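Mitotic checkpoint control protein kinase BUB1 (Drosophila melanogaster, PDB 6JKK) probably acts as an ATP-dependent protein kinase of the mitotic checkpoint at the kinetochore, phosphorylating CENP-E, with the kinase domain making up this chain. Local coordinates at residues A[138-143]-A[183-188]; A[165-170]-A[254-259]. All blocks are in the same frame, centred on the assembly; numbering follows the deposited sequence.

Contact 1. Residues A[138-143]-A[183-188]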
loop_
_atom_site.group_PDB
_atom_site.type_symbol
_atom_site.label_atom_id
_atom_site.label_comp_id
_atom_site.label_asym_id
_atom_site.label_seq_id
_atom_site.Cartn_x
_atom_site.Cartn_y
_atom_site.Cartn_z
ATOM N N SER A 138 10.435 0.930 3.203
ATOM C CA SER A 138 9.242 1.544 2.624
ATOM C C SER A 138 9.611 2.798 1.843
ATOM O O SER A 138 10.750 3.270 1.910
ATOM C CB SER A 138 8.259 1.925 3.724
ATOM O OG SER A 138 8.744 3.030 4.468
ATOM N N LEU A 139 8.646 3.349 1.112
ATOM C CA LEU A 139 8.864 4.613 0.406
ATOM C C LEU A 139 9.215 5.764 1.343
ATOM O O LEU A 139 9.950 6.676 0.956
ATOM C CB LEU A 139 7.659 4.978 -0.467
ATOM C CG LEU A 139 7.699 4.384 -1.865
ATOM C CD1 LEU A 139 6.559 4.917 -2.712
ATOM C CD2 LEU A 139 9.037 4.675 -2.533
ATOM N N ILE A 140 8.687 5.722 2.567
ATOM C CA ILE A 140 9.039 6.699 3.598
ATOM C C ILE A 140 10.534 6.639 3.892
ATOM O O ILE A 140 11.237 7.657 3.842
ATOM C CB ILE A 140 8.251 6.445 4.907
ATOM C CG1 ILE A 140 6.865 7.071 4.829
ATOM C CG2 ILE A 140 8.995 7.023 6.120
ATOM C CD1 ILE A 140 6.895 8.601 4.812
ATOM N N GLY A 141 11.020 5.440 4.193
ATOM C CA GLY A 141 12.420 5.251 4.528
ATOM C C GLY A 141 13.344 5.634 3.386
ATOM O O GLY A 141 14.392 6.244 3.601
ATOM N N VAL A 142 12.946 5.270 2.169
ATOM C CA VAL A 142 13.691 5.626 0.962
ATOM C C VAL A 142 13.683 7.134 0.735
ATOM O O VAL A 142 14.726 7.745 0.491
ATOM C CB VAL A 142 13.094 4.917 -0.275
ATOM C CG1 VAL A 142 13.706 5.467 -1.559
ATOM C CG2 VAL A 142 13.314 3.418 -0.182
ATOM N N CYS A 143 12.498 7.731 0.811
ATOM C CA CYS A 143 12.342 9.177 0.625
ATOM C C CYS A 143 13.215 9.975 1.593
ATOM O O CYS A 143 13.846 10.983 1.233
ATOM C CB CYS A 143 10.876 9.534 0.860
ATOM S SG CYS A 143 10.281 11.005 0.032
ATOM N N ILE A 183 -3.785 3.520 2.018
ATOM C CA ILE A 183 -2.629 3.803 1.174
ATOM C C ILE A 183 -1.863 5.020 1.683
ATOM O O ILE A 183 -2.414 6.116 1.797
ATOM C CB ILE A 183 -3.007 3.997 -0.303
ATOM C CG1 ILE A 183 -3.573 2.686 -0.864
ATOM C CG2 ILE A 183 -1.786 4.435 -1.106
ATOM C CD1 ILE A 183 -3.717 2.675 -2.371
ATOM N N LYS A 184 -0.588 4.810 1.991
ATOM C CA LYS A 184 0.282 5.891 2.449
ATOM C C LYS A 184 1.722 5.487 2.136
ATOM O O LYS A 184 1.954 4.338 1.760
ATOM C CB LYS A 184 0.048 6.165 3.933
ATOM C CG LYS A 184 0.385 5.019 4.839
ATOM C CD LYS A 184 -0.319 5.192 6.172
ATOM C CE LYS A 184 -0.023 4.029 7.091
ATOM N NZ LYS A 184 -0.983 3.997 8.227
ATOM N N PRO A 185 2.691 6.425 2.251
ATOM C CA PRO A 185 4.027 6.052 1.775
ATOM C C PRO A 185 4.603 4.832 2.500
ATOM O O PRO A 185 5.387 4.101 1.892
ATOM C CB PRO A 185 4.862 7.302 2.074
ATOM C CG PRO A 185 3.878 8.425 2.089
ATOM C CD PRO A 185 2.646 7.829 2.705
ATOM N N ASP A 186 4.187 4.609 3.748
ATOM C CA ASP A 186 4.619 3.456 4.544
ATOM C C ASP A 186 4.211 2.114 3.941
ATOM O O ASP A 186 4.828 1.079 4.226
ATOM C CB ASP A 186 3.999 3.534 5.944
ATOM C CG ASP A 186 4.135 4.898 6.574
ATOM O OD1 ASP A 186 3.499 5.858 6.080
ATOM O OD2 ASP A 186 4.864 5.004 7.583
ATOM N N ASN A 187 3.156 2.114 3.130
ATOM C CA ASN A 187 2.607 0.851 2.640
ATOM C C ASN A 187 3.032 0.445 1.234
ATOM O O ASN A 187 2.496 -0.517 0.674
ATOM C CB ASN A 187 1.085 0.825 2.805
ATOM C CG ASN A 187 0.667 0.634 4.253
ATOM O OD1 ASN A 187 1.427 0.091 5.063
ATOM N ND2 ASN A 187 -0.538 1.081 4.589
ATOM N N PHE A 188 3.986 1.186 0.665
ATOM C CA PHE A 188 4.735 0.712 -0.496
ATOM C C PHE A 188 6.167 0.423 -0.076
ATOM O O PHE A 188 6.861 1.304 0.447
ATOM C CB PHE A 188 4.739 1.744 -1.634
ATOM C CG PHE A 188 3.436 1.833 -2.375
ATOM C CD1 PHE A 188 2.546 2.869 -2.113
ATOM C CD2 PHE A 188 3.095 0.878 -3.333
ATOM C CE1 PHE A 188 1.335 2.958 -2.788
ATOM C CE2 PHE A 188 1.879 0.958 -4.018
ATOM C CZ PHE A 188 1.001 2.004 -3.740
#

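Contact 2. Residues A[165-170]-A[254-259]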
loop_
_atom_site.group_PDB
_atom_site.type_symbol
_atom_site.label_atom_id
_atom_site.label_comp_id
_atom_site.label_asym_id
_atom_site.label_seq_id
_atom_site.Cartn_x
_atom_site.Cartn_y
_atom_site.Cartn_z
ATOM N N GLN A 165 4.363 3.438 -11.473
ATOM C CA GLN A 165 4.284 2.102 -10.901
ATOM C C GLN A 165 3.140 1.975 -9.906
ATOM O O GLN A 165 2.397 0.989 -9.933
ATOM C CB GLN A 165 5.593 1.734 -10.206
ATOM C CG GLN A 165 6.782 1.572 -11.133
ATOM C CD GLN A 165 8.042 1.223 -10.368
ATOM O OE1 GLN A 165 8.045 0.291 -9.567
ATOM N NE2 GLN A 165 9.111 1.981 -10.589
ATOM N N MET A 166 3.014 2.958 -9.017
ATOM C CA MET A 166 1.974 2.914 -7.991
ATOM C C MET A 166 0.597 2.933 -8.627
ATOM O O MET A 166 -0.322 2.277 -8.143
ATOM C CB MET A 166 2.112 4.085 -7.009
ATOM C CG MET A 166 3.247 3.935 -6.017
ATOM S SD MET A 166 3.260 5.266 -4.806
ATOM C CE MET A 166 3.648 6.661 -5.873
ATOM N N LEU A 167 0.452 3.699 -9.702
ATOM C CA LEU A 167 -0.807 3.738 -10.438
ATOM C C LEU A 167 -1.132 2.365 -11.013
ATOM O O LEU A 167 -2.289 1.941 -11.008
ATOM C CB LEU A 167 -0.735 4.772 -11.565
ATOM C CG LEU A 167 -1.009 6.212 -11.152
ATOM C CD1 LEU A 167 -0.406 7.176 -12.164
ATOM C CD2 LEU A 167 -2.504 6.427 -11.007
ATOM N N ASP A 168 -0.115 1.673 -11.518
ATOM C CA ASP A 168 -0.336 0.356 -12.125
ATOM C C ASP A 168 -0.773 -0.635 -11.049
ATOM O O ASP A 168 -1.676 -1.445 -11.263
ATOM C CB ASP A 168 0.946 -0.136 -12.808
ATOM C CG ASP A 168 0.686 -0.809 -14.150
ATOM O OD1 ASP A 168 -0.433 -0.674 -14.700
ATOM O OD2 ASP A 168 1.626 -1.453 -14.669
ATOM N N ILE A 169 -0.139 -0.558 -9.884
ATOM C CA ILE A 169 -0.450 -1.482 -8.792
ATOM C C ILE A 169 -1.878 -1.284 -8.272
ATOM O O ILE A 169 -2.610 -2.253 -8.046
ATOM C CB ILE A 169 0.575 -1.337 -7.640
ATOM C CG1 ILE A 169 1.954 -1.823 -8.104
ATOM C CG2 ILE A 169 0.130 -2.116 -6.413
ATOM C CD1 ILE A 169 3.105 -1.442 -7.162
ATOM N N VAL A 170 -2.274 -0.027 -8.099
ATOM C CA VAL A 170 -3.618 0.295 -7.620
ATOM C C VAL A 170 -4.678 -0.058 -8.664
ATOM O O VAL A 170 -5.743 -0.590 -8.328
ATOM C CB VAL A 170 -3.703 1.788 -7.221
ATOM C CG1 VAL A 170 -5.128 2.191 -6.871
ATOM C CG2 VAL A 170 -2.781 2.051 -6.053
ATOM N N SER A 254 -1.622 11.459 -1.908
ATOM C CA SER A 254 -0.903 11.798 -0.689
ATOM C C SER A 254 0.525 11.254 -0.759
ATOM O O SER A 254 1.466 11.915 -0.317
ATOM C CB SER A 254 -1.635 11.266 0.548
ATOM O OG SER A 254 -1.223 9.944 0.852
ATOM N N VAL A 255 0.690 10.065 -1.339
ATOM C CA VAL A 255 2.024 9.476 -1.481
ATOM C C VAL A 255 2.861 10.237 -2.516
ATOM O O VAL A 255 4.041 10.517 -2.289
ATOM C CB VAL A 255 1.962 7.987 -1.874
ATOM C CG1 VAL A 255 3.370 7.429 -2.025
ATOM C CG2 VAL A 255 1.210 7.192 -0.824
ATOM N N MET A 256 2.253 10.559 -3.653
ATOM C CA MET A 256 2.946 11.339 -4.677
ATOM C C MET A 256 3.393 12.674 -4.092
ATOM O O MET A 256 4.487 13.150 -4.387
ATOM C CB MET A 256 2.043 11.585 -5.890
ATOM C CG MET A 256 1.566 10.330 -6.604
ATOM S SD MET A 256 0.515 10.823 -7.984
ATOM C CE MET A 256 0.016 9.207 -8.603
ATOM N N HIS A 257 2.549 13.262 -3.248
ATOM C CA HIS A 257 2.844 14.552 -2.619
ATOM C C HIS A 257 4.061 14.487 -1.694
ATOM O O HIS A 257 4.895 15.400 -1.684
ATOM C CB HIS A 257 1.613 15.047 -1.846
ATOM C CG HIS A 257 1.726 16.454 -1.351
ATOM N ND1 HIS A 257 2.448 16.793 -0.227
ATOM C CD2 HIS A 257 1.191 17.609 -1.816
ATOM C CE1 HIS A 257 2.365 18.097 -0.028
ATOM N NE2 HIS A 257 1.608 18.617 -0.979
ATOM N N VAL A 258 4.154 13.419 -0.905
ATOM C CA VAL A 258 5.286 13.252 0.011
ATOM C C VAL A 258 6.588 13.077 -0.769
ATOM O O VAL A 258 7.629 13.623 -0.390
ATOM C CB VAL A 258 5.071 12.056 0.970
ATOM C CG1 VAL A 258 6.284 11.856 1.861
ATOM C CG2 VAL A 258 3.855 12.292 1.829
ATOM N N LEU A 259 6.522 12.322 -1.867
ATOM C CA LEU A 259 7.694 12.060 -2.691
ATOM C C LEU A 259 8.180 13.342 -3.359
ATOM O O LEU A 259 9.375 13.646 -3.350
ATOM C CB LEU A 259 7.373 11.003 -3.756
ATOM C CG LEU A 259 6.948 9.619 -3.255
ATOM C CD1 LEU A 259 6.696 8.672 -4.419
ATOM C CD2 LEU A 259 8.004 9.051 -2.343
#

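Contact 1. Residues A[138-143]-A[183-188]
A helix start is fastened to a loop here: Ser-138, Leu-139 and Ile-140, at the head of helix 139-150, meet Pro-185, Asp-186 and Phe-188 in the helical lobe of the kinase domain. The backbone supplies the main bond, Leu-139 N to Phe-188 O at 2.8 Å, with the donor almost in line with the carbonyl (168° at the oxygen). A second, weak bond runs from the same N-H to Pro-185 O. Ser-138 is the N-cap; its OG, held between backbone N and carbonyl carbon (chi1 71°), accepts weakly from Gly-141 N, while its CA makes a 3.2 Å C-H...O contact with Phe-188 O. That carbonyl therefore receives both an N-H and a C-H.

Apolar branches flank this polar centre. Leu-139 CD1 lies alongside Phe-188 CB at 3.8 Å. Ile-140 slants across the proline ring, its CG1 pressed to 3.4 Å from Pro-185 CB, tight for two carbons; the same CG1 lies 3.8 Å from Asp-186 OD1. An alanine in place of Ile-140 would lose CG1 and CD1, and would probably open a gap over Pro-185 CB and CG, leaving the turn less firmly packed against the helix start.

The loop follows the kinase pattern His-x-Asp-x-Lys-x-x-Asn, with His-180, Asp-182, Lys-184 and Asn-187, which is consistent with the catalytic loop of protein kinases packing against the start of the helix usually called D.

Contact 2. Residues A[165-170]-A[254-259]
The side chain of Met-166 sets out with CG beside the backbone N and then bends at its last torsion (chi3 -66°), a turn that lays the sulfur on Val-255 and lets the methyl touch the same branch while reaching on to Leu-259. Met-166 SD is 3.5 Å from Val-255 CG1, the branch that lies anti to the valine's own backbone N; the two side chains meet at a slant. At the far end, Met-166 CE and Leu-259 CD1 come together tip to tip at 3.9 Å. Met-256 does the reverse: its chain is extended beyond CG (chi3 -177°) and carries its own methyl across to Leu-167, which it crosses at about a right angle. Met-256 CE lies 4.1 Å from Leu-167 CG and just as near to its CD1.

The two methionines thus reach in from opposite helices. They need to, because the axes of 165-170 and 254-259 pass 12.0 Å apart, nearly antiparallel at 164°, and even the closest pair of CA atoms, those of Met-166 and Met-256, is 9.1 Å apart. Long, flexible side chains span a separation that the backbones do not close, and the joint is entirely apolar.

Both segments are buried in the helical lobe, on helices 156-175 and 246-261, which correspond to helices E and F of the kinase fold. Leu-252, earlier on helix 246-261, also packs on Met-166 and Leu-167 and extends the seam. Leu-139 of helix 139-150 packs on Met-166, Val-255 and Leu-259, whereas Leu-310, Leu-313 and Leu-317 of helix 310-322 pack on Leu-167.

Contact 1 is partly buried and mixes backbone hydrogen bonds, a helix cap and apolar patches, as suits a loop reaching the surface at Asp-186; contact 2 is wholly buried and relies on van der Waals packing alone. They share no helix, yet they abut, with centres about 10 Å apart. Val-255 CG2 touches the Lys-184 to Pro-185 peptide, 3.5 Å from Pro-185 N, and Met-166 SD approaches Phe-188 CE1 at 3.6 Å. The helix pair of contact 2 packs against the loop that contact 1 ties to helix 139-150, so the directional bonds lie in the partly buried contact, while the buried core is purely apolar.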